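Local atomic coordinates of transcriptional regulator, IclR family (Alicyclobacillus acidocaldarius subsp. acidocaldarius, PDB entry 5TJJ), a protein that probably binds DNA as a transcription factor of the IclR family, pairing a helix-turn-helix domain with a GAF-like C-terminal domain. Residues S229-G233 against E234-R238. Numbering follows the deposited sequence.
Sequences SVIQG and EDVER
Gln232 and Asp235 grip each other by two hydrogen bonds that run in opposite directions across the start of a helix. In the first, the backbone N of Gln232 donates to OD2 of Asp235 at 2.8 Å; the N-H...O angle of 140° is moderately bent, and the oxygen is approached on its anti side, somewhat out of the carboxylate plane. In the second, the amide N of Asp235 returns a bond to the carbonyl O of Gln232 at 3.2 Å, this N standing above the carbonyl plane, 54° out of it. The carboxylate reaches back because CG of Asp235 lies beside its own backbone N (chi1 -75°), which also brings OD2 to 3.4 Å from CB of Gln232.

The charged contact engages the other oxygen. NH1 of Arg238, one helical turn on, meets OD1 of Asp235 at 3.3 Å in a salt bridge that includes a hydrogen bond, the oxygen offering its anti lone pair nearly within the guanidinium plane. With its two oxygens thus divided, the carboxylate is probably limited in rotation. With the carboxylate cut back to an alanine here, the N-H of Gln232 and the guanidinium of Arg238 would probably both lose these partners.

The apolar contact is between methyl groups: CG2 of Ile231 touches CG2 of Val236 at 3.7 Å, the two side chains crossing at a slant.

The Gln232 N to Asp235 OD2 bond is the half of a capping box that an N3 carboxylate supplies; the return bond goes to the backbone carbonyl of Gln232, not to its side chain. Together they join the loop after strand 218-227 to the first turn of helix 233-253, at the surface of the C-terminal domain.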
loop_
_atom_site.group_PDB
_atom_site.type_symbol
_atom_site.label_atom_id
_atom_site.label_comp_id
_atom_site.label_asym_id
_atom_site.label_seq_id
_atom_site.Cartn_x
_atom_site.Cartn_y
_atom_site.Cartn_z
ATOM N N SER A 229 -27.093 31.234 2.983
ATOM C CA SER A 229 -27.586 32.426 3.637
ATOM C C SER A 229 -26.806 32.802 4.895
ATOM O O SER A 229 -26.997 33.898 5.415
ATOM C CB SER A 229 -29.072 32.268 3.972
ATOM O OG SER A 229 -29.287 31.264 4.944
ATOM N N VAL A 230 -25.968 31.897 5.412
ATOM C CA VAL A 230 -25.175 32.184 6.603
ATOM C C VAL A 230 -23.672 32.127 6.382
ATOM O O VAL A 230 -22.932 32.321 7.318
ATOM C CB VAL A 230 -25.563 31.287 7.827
ATOM C CG1 VAL A 230 -27.042 31.449 8.184
ATOM C CG2 VAL A 230 -25.167 29.830 7.623
ATOM N N ILE A 231 -23.222 31.891 5.165
ATOM C CA ILE A 231 -21.819 32.052 4.813
ATOM C C ILE A 231 -21.331 33.481 5.102
ATOM O O ILE A 231 -22.019 34.445 4.800
ATOM C CB ILE A 231 -21.581 31.741 3.311
ATOM C CG1 ILE A 231 -21.622 30.249 3.080
ATOM C CG2 ILE A 231 -20.227 32.279 2.824
ATOM C CD1 ILE A 231 -21.507 29.867 1.612
ATOM N N GLN A 232 -20.122 33.587 5.650
ATOM C CA GLN A 232 -19.533 34.861 6.088
ATOM C C GLN A 232 -18.120 35.027 5.518
ATOM O O GLN A 232 -17.653 34.160 4.761
ATOM C CB GLN A 232 -19.557 34.922 7.612
ATOM C CG GLN A 232 -20.964 35.161 8.147
ATOM C CD GLN A 232 -21.117 34.876 9.638
ATOM O OE1 GLN A 232 -20.295 34.174 10.243
ATOM N NE2 GLN A 232 -22.199 35.400 10.237
ATOM N N GLY A 233 -17.471 36.153 5.847
ATOM C CA GLY A 233 -16.210 36.575 5.229
ATOM C C GLY A 233 -15.252 35.440 4.983
ATOM O O GLY A 233 -15.118 34.940 3.858
ATOM N N GLU A 234 -14.639 34.970 6.051
ATOM C CA GLU A 234 -13.542 34.026 5.913
ATOM C C GLU A 234 -13.949 32.579 5.652
ATOM O O GLU A 234 -13.094 31.773 5.332
ATOM C CB GLU A 234 -12.622 34.116 7.137
ATOM C CG GLU A 234 -12.093 35.536 7.402
ATOM C CD GLU A 234 -10.828 35.598 8.255
ATOM O OE1 GLU A 234 -10.023 34.633 8.241
ATOM O OE2 GLU A 234 -10.631 36.640 8.928
ATOM N N ASP A 235 -15.236 32.255 5.760
ATOM C CA ASP A 235 -15.708 30.865 5.718
ATOM C C ASP A 235 -15.280 30.101 4.494
ATOM O O ASP A 235 -14.763 28.997 4.606
ATOM C CB ASP A 235 -17.237 30.787 5.766
ATOM C CG ASP A 235 -17.806 31.062 7.136
ATOM O OD1 ASP A 235 -17.156 30.742 8.155
ATOM O OD2 ASP A 235 -18.940 31.585 7.184
ATOM N N VAL A 236 -15.515 30.678 3.327
ATOM C CA VAL A 236 -15.213 30.005 2.070
ATOM C C VAL A 236 -13.711 29.852 1.928
ATOM O O VAL A 236 -13.225 28.757 1.675
ATOM C CB VAL A 236 -15.822 30.745 0.852
ATOM C CG1 VAL A 236 -15.410 30.090 -0.472
ATOM C CG2 VAL A 236 -17.339 30.793 0.989
ATOM N N GLU A 237 -12.993 30.951 2.123
ATOM C CA GLU A 237 -11.529 30.958 2.184
ATOM C C GLU A 237 -11.015 29.836 3.089
ATOM O O GLU A 237 -10.121 29.107 2.699
ATOM C CB GLU A 237 -10.990 32.337 2.657
ATOM C CG GLU A 237 -9.552 32.649 2.228
ATOM C CD GLU A 237 -8.881 33.796 3.014
ATOM O OE1 GLU A 237 -7.618 33.800 3.108
ATOM O OE2 GLU A 237 -9.591 34.698 3.541
ATOM N N ARG A 238 -11.601 29.670 4.268
ATOM C CA ARG A 238 -11.117 28.669 5.220
ATOM C C ARG A 238 -11.340 27.242 4.747
ATOM O O ARG A 238 -10.504 26.374 4.952
ATOM C CB ARG A 238 -11.762 28.867 6.603
ATOM C CG ARG A 238 -11.073 28.093 7.724
ATOM C CD ARG A 238 -11.896 28.025 9.004
ATOM N NE ARG A 238 -11.951 29.320 9.696
ATOM C CZ ARG A 238 -13.015 30.133 9.781
ATOM N NH1 ARG A 238 -14.194 29.805 9.227
ATOM N NH2 ARG A 238 -12.900 31.288 10.439
#